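Local atomic coordinates of GGDEF and EAL domain-containing protein (Vibrio cholerae O1 str. 2010EL-1786, PDB entry 6PWK), a protein that probably acts as a membrane-linked receptor for the second messenger c-di-GMP, controlling large adhesins and biofilm formation in Vibrio cholerae. Residues D20-Y31 with I89-I100. Numbering follows the deposited sequence.
Sequences DPVSHLGNRAYY and IARISTYEFGII. With C2E (9,9'-[(2R,3R,3aS,5S,7aR,9R,10R,10aS,12S,14aR)-3,5,10,12-tetrahydroxy-5,12-dioxidooctahydro-2H,7H-difuro[3,2-d:3',2'-j][1,3,7,9,2,8]tetraoxadiphosphacyclododecine-2,9-diyl]bis(2-amino-1,9-dihydro-6H-purin-6-one)), chain D.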
# COMPACT_ATOMS: atom_id res chain seq x y z
N ASP A 20 -23.86 1.48 -6.91
CA ASP A 20 -22.58 0.77 -6.94
C ASP A 20 -22.79 -0.61 -7.55
O ASP A 20 -23.60 -1.39 -7.03
CB ASP A 20 -22.01 0.66 -5.53
CG ASP A 20 -20.83 -0.29 -5.46
OD1 ASP A 20 -19.76 0.04 -6.02
OD2 ASP A 20 -20.97 -1.37 -4.84
N PRO A 21 -22.08 -0.96 -8.63
CA PRO A 21 -22.35 -2.24 -9.29
C PRO A 21 -22.08 -3.46 -8.43
O PRO A 21 -22.79 -4.47 -8.56
CB PRO A 21 -21.42 -2.20 -10.52
CG PRO A 21 -21.14 -0.76 -10.74
CD PRO A 21 -21.12 -0.14 -9.38
N VAL A 22 -21.09 -3.40 -7.54
CA VAL A 22 -20.72 -4.58 -6.76
C VAL A 22 -21.81 -4.90 -5.74
O VAL A 22 -22.40 -5.99 -5.75
CB VAL A 22 -19.36 -4.37 -6.08
CG1 VAL A 22 -18.90 -5.65 -5.40
CG2 VAL A 22 -18.33 -3.89 -7.09
N SER A 23 -22.09 -3.96 -4.84
CA SER A 23 -23.03 -4.20 -3.76
C SER A 23 -24.49 -4.13 -4.21
O SER A 23 -25.37 -4.60 -3.49
CB SER A 23 -22.81 -3.19 -2.63
OG SER A 23 -23.06 -1.87 -3.07
N HIS A 24 -24.75 -3.55 -5.38
CA HIS A 24 -26.11 -3.26 -5.83
C HIS A 24 -26.86 -2.40 -4.82
O HIS A 24 -28.09 -2.47 -4.71
CB HIS A 24 -26.90 -4.54 -6.15
CG HIS A 24 -28.03 -4.33 -7.11
ND1 HIS A 24 -27.83 -4.17 -8.46
CD2 HIS A 24 -29.36 -4.25 -6.91
CE1 HIS A 24 -29.00 -4.00 -9.06
NE2 HIS A 24 -29.94 -4.05 -8.14
N LEU A 25 -26.12 -1.58 -4.07
CA LEU A 25 -26.67 -0.57 -3.18
C LEU A 25 -26.34 0.80 -3.74
O LEU A 25 -25.67 0.94 -4.76
CB LEU A 25 -26.10 -0.74 -1.77
CG LEU A 25 -26.51 -1.97 -0.96
CD1 LEU A 25 -25.70 -2.04 0.33
CD2 LEU A 25 -28.00 -1.93 -0.65
N GLY A 26 -26.84 1.84 -3.06
CA GLY A 26 -26.45 3.18 -3.42
C GLY A 26 -24.96 3.40 -3.22
O GLY A 26 -24.34 2.82 -2.32
N ASN A 27 -24.37 4.22 -4.08
CA ASN A 27 -22.95 4.52 -3.95
C ASN A 27 -22.77 5.68 -2.97
O ASN A 27 -23.70 6.07 -2.26
CB ASN A 27 -22.34 4.82 -5.32
CG ASN A 27 -22.98 6.00 -6.02
OD1 ASN A 27 -23.82 6.70 -5.45
ND2 ASN A 27 -22.59 6.23 -7.27
N ARG A 28 -21.56 6.23 -2.91
CA ARG A 28 -21.29 7.31 -1.96
C ARG A 28 -22.06 8.57 -2.31
O ARG A 28 -22.59 9.25 -1.42
CB ARG A 28 -19.79 7.59 -1.90
CG ARG A 28 -19.39 8.66 -0.91
CD ARG A 28 -17.89 8.89 -0.91
NE ARG A 28 -17.51 9.89 0.09
CZ ARG A 28 -17.30 9.61 1.37
NH1 ARG A 28 -17.43 8.37 1.82
NH2 ARG A 28 -16.95 10.58 2.21
N ALA A 29 -22.15 8.90 -3.61
CA ALA A 29 -22.87 10.10 -4.02
C ALA A 29 -24.36 9.98 -3.70
O ALA A 29 -25.00 10.97 -3.32
CB ALA A 29 -22.66 10.35 -5.51
N TYR A 30 -24.92 8.78 -3.86
CA TYR A 30 -26.30 8.55 -3.45
C TYR A 30 -26.48 8.80 -1.96
O TYR A 30 -27.48 9.38 -1.53
CB TYR A 30 -26.73 7.13 -3.81
CG TYR A 30 -27.95 6.62 -3.07
CD1 TYR A 30 -29.23 6.82 -3.57
CD2 TYR A 30 -27.82 5.92 -1.87
CE1 TYR A 30 -30.34 6.35 -2.90
CE2 TYR A 30 -28.93 5.45 -1.19
CZ TYR A 30 -30.19 5.67 -1.71
OH TYR A 30 -31.30 5.20 -1.04
N TYR A 31 -25.50 8.38 -1.16
CA TYR A 31 -25.61 8.53 0.29
C TYR A 31 -25.61 10.00 0.70
O TYR A 31 -26.40 10.41 1.55
CB TYR A 31 -24.47 7.78 0.98
CG TYR A 31 -24.65 7.68 2.47
CD1 TYR A 31 -25.50 6.73 3.01
CD2 TYR A 31 -23.98 8.53 3.33
CE1 TYR A 31 -25.68 6.63 4.37
CE2 TYR A 31 -24.15 8.43 4.70
CZ TYR A 31 -25.00 7.48 5.21
OH TYR A 31 -25.18 7.37 6.56
N ILE A 89 -29.69 2.82 2.46
CA ILE A 89 -28.55 1.92 2.64
C ILE A 89 -27.63 2.11 1.45
O ILE A 89 -28.05 1.93 0.30
CB ILE A 89 -29.00 0.45 2.77
CG1 ILE A 89 -29.99 0.29 3.92
CG2 ILE A 89 -27.79 -0.45 2.99
CD1 ILE A 89 -30.41 -1.14 4.17
N ALA A 90 -26.38 2.48 1.71
CA ALA A 90 -25.44 2.79 0.65
C ALA A 90 -24.06 2.25 1.02
O ALA A 90 -23.77 1.97 2.18
CB ALA A 90 -25.37 4.29 0.39
N ARG A 91 -23.22 2.12 -0.01
CA ARG A 91 -21.83 1.71 0.15
C ARG A 91 -20.98 2.97 0.00
O ARG A 91 -20.66 3.39 -1.11
CB ARG A 91 -21.45 0.65 -0.86
CG ARG A 91 -20.07 0.05 -0.66
CD ARG A 91 -19.73 -0.90 -1.79
NE ARG A 91 -18.36 -1.38 -1.71
CZ ARG A 91 -17.70 -1.94 -2.72
NH1 ARG A 91 -18.29 -2.07 -3.90
NH2 ARG A 91 -16.45 -2.35 -2.56
N ILE A 92 -20.62 3.58 1.14
CA ILE A 92 -19.98 4.89 1.11
C ILE A 92 -18.47 4.81 0.88
O ILE A 92 -17.85 5.84 0.58
CB ILE A 92 -20.26 5.64 2.43
CG1 ILE A 92 -19.54 4.97 3.60
CG2 ILE A 92 -21.76 5.70 2.69
CD1 ILE A 92 -19.84 5.60 4.93
N SER A 93 -17.87 3.64 1.02
CA SER A 93 -16.45 3.45 0.76
C SER A 93 -16.22 1.98 0.43
O SER A 93 -17.17 1.21 0.28
CB SER A 93 -15.61 3.92 1.95
OG SER A 93 -14.75 2.88 2.40
N THR A 94 -14.95 1.61 0.31
CA THR A 94 -14.61 0.26 -0.14
C THR A 94 -15.12 -0.80 0.83
O THR A 94 -15.69 -1.81 0.43
CB THR A 94 -13.10 0.13 -0.34
OG1 THR A 94 -12.64 1.17 -1.22
CG2 THR A 94 -12.75 -1.22 -0.95
N TYR A 95 -14.92 -0.57 2.13
CA TYR A 95 -15.20 -1.59 3.13
C TYR A 95 -16.21 -1.15 4.19
O TYR A 95 -16.39 -1.86 5.18
CB TYR A 95 -13.91 -2.04 3.82
CG TYR A 95 -12.84 -2.51 2.85
CD1 TYR A 95 -13.05 -3.62 2.05
CD2 TYR A 95 -11.63 -1.84 2.74
CE1 TYR A 95 -12.08 -4.05 1.16
CE2 TYR A 95 -10.66 -2.27 1.86
CZ TYR A 95 -10.88 -3.37 1.08
OH TYR A 95 -9.91 -3.80 0.20
N GLU A 96 -16.87 -0.01 4.01
CA GLU A 96 -17.85 0.45 4.98
C GLU A 96 -19.14 0.86 4.29
O GLU A 96 -19.13 1.40 3.18
CB GLU A 96 -17.31 1.61 5.83
CG GLU A 96 -16.46 2.60 5.08
CD GLU A 96 -15.54 3.39 6.00
OE1 GLU A 96 -14.84 4.30 5.50
OE2 GLU A 96 -15.51 3.09 7.21
N PHE A 97 -20.26 0.59 4.96
CA PHE A 97 -21.59 0.89 4.47
C PHE A 97 -22.22 1.98 5.32
O PHE A 97 -22.06 2.00 6.54
CB PHE A 97 -22.48 -0.36 4.48
CG PHE A 97 -22.04 -1.43 3.53
CD1 PHE A 97 -22.50 -1.44 2.22
CD2 PHE A 97 -21.17 -2.43 3.94
CE1 PHE A 97 -22.10 -2.42 1.34
CE2 PHE A 97 -20.77 -3.42 3.06
CZ PHE A 97 -21.23 -3.41 1.76
N GLY A 98 -22.96 2.88 4.67
CA GLY A 98 -23.68 3.94 5.35
C GLY A 98 -25.17 3.63 5.41
O GLY A 98 -25.74 3.04 4.50
N ILE A 99 -25.80 4.05 6.51
CA ILE A 99 -27.21 3.77 6.77
C ILE A 99 -27.85 5.02 7.36
O ILE A 99 -27.31 5.62 8.29
CB ILE A 99 -27.39 2.57 7.71
CG1 ILE A 99 -26.85 1.29 7.06
CG2 ILE A 99 -28.84 2.39 8.08
CD1 ILE A 99 -26.58 0.17 8.02
N ILE A 100 -29.00 5.41 6.81
CA ILE A 100 -29.78 6.54 7.30
C ILE A 100 -31.13 6.00 7.79
O ILE A 100 -31.81 5.28 7.06
CB ILE A 100 -29.98 7.61 6.22
CG1 ILE A 100 -28.65 7.99 5.58
CG2 ILE A 100 -30.65 8.84 6.82
CD1 ILE A 100 -28.78 8.95 4.42
P1 C2E D . -11.20 13.88 7.40
O2P C2E D . -10.51 12.66 6.85
O1P C2E D . -10.10 14.64 8.07
O5' C2E D . -11.71 14.94 6.26
C5' C2E D . -11.87 16.28 6.59
C4' C2E D . -12.36 16.89 5.25
O4' C2E D . -11.44 16.70 4.34
C3' C2E D . -13.48 15.95 4.76
O3' C2E D . -14.69 16.30 5.23
C2' C2E D . -13.41 16.06 3.22
O2' C2E D . -14.40 17.07 2.74
C1' C2E D . -12.23 16.55 2.94
N9 C2E D . -11.51 15.75 1.98
C8 C2E D . -11.17 14.79 2.88
N7 C2E D . -10.45 13.86 2.20
C5 C2E D . -10.35 14.25 0.92
C6 C2E D . -9.67 13.64 -0.33
O6 C2E D . -9.08 12.62 -0.30
N1 C2E D . -9.74 14.32 -1.60
C2 C2E D . -10.45 15.57 -1.72
N2 C2E D . -10.58 16.34 -2.95
N3 C2E D . -11.07 16.12 -0.52
C4 C2E D . -11.00 15.42 0.80
P11 C2E D . -15.84 15.13 4.94
O21 C2E D . -15.88 14.46 3.59
O11 C2E D . -17.17 15.84 5.03
O5A C2E D . -15.78 14.17 6.29
C5A C2E D . -15.23 14.75 7.45
C4A C2E D . -14.94 13.68 8.41
O4A C2E D . -15.87 12.76 8.38
C3A C2E D . -13.51 12.93 7.95
O3A C2E D . -12.32 13.59 8.59
C2A C2E D . -13.59 11.78 8.35
O2A C2E D . -13.10 11.73 9.77
C1A C2E D . -15.17 11.42 8.25
N91 C2E D . -15.47 10.82 7.12
C81 C2E D . -15.84 11.36 5.95
N71 C2E D . -16.06 10.33 5.11
C51 C2E D . -15.84 9.19 5.77
C61 C2E D . -15.92 7.73 5.34
O61 C2E D . -16.25 7.49 4.24
N11 C2E D . -15.62 6.66 6.25
C21 C2E D . -15.23 6.97 7.60
N21 C2E D . -14.92 5.90 8.54
N31 C2E D . -15.15 8.38 8.00
C41 C2E D . -15.47 9.49 7.04
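With CG anti to the backbone N (chi1 -178°) and the chain extended to NE, Arg28 runs past the carbonyl of Ile92 and gives it a hydrogen bond: NH1, with the acceptor close to the guanidinium plane, reaches Ile92 O at 2.8 Å from above the carbonyl plane, not on a lone pair. Arg91, likewise anti (chi1 -173°), meets Asp20 OD2 through NH1 on the syn side at 2.9 Å, a salt bridge whose planes stand 74° apart. Asp20 OD2 also accepts from N and OG of Ser23, so three donors grip one oxygen, while Arg91 NH2 bonds Thr94 O within the turn and holds the guanidinium in place. On the backbone, Arg91 N donates to Gly26 O over 2.7 Å, beside the single bridge of Gly26 with Ala90. The Tyr31 ring is sandwiched by CH-pi contacts: Ile92 CG2 sits 3.8 Å from its centroid over one face, and Ile100 CD1 lies 4.2 Å from the centroid, over the opposite face. Ser93-Phe97 reads STYEF, a degenerate GGDEF signature. Glu96 of this motif accepts from c-di-GMP N11 through OE1 (2.6 Å) and from N21 through OE2; Arg28, reaching in from 20-31, gives NH1 to O61 (2.8 Å) and NH2 to N71 (3.0 Å). Arginine and glutamate thus read the Hoogsteen and Watson-Crick edges of one guanine, consistent with base-specific recognition, and the Ile92 O bond is likely to restrain the guanidinium.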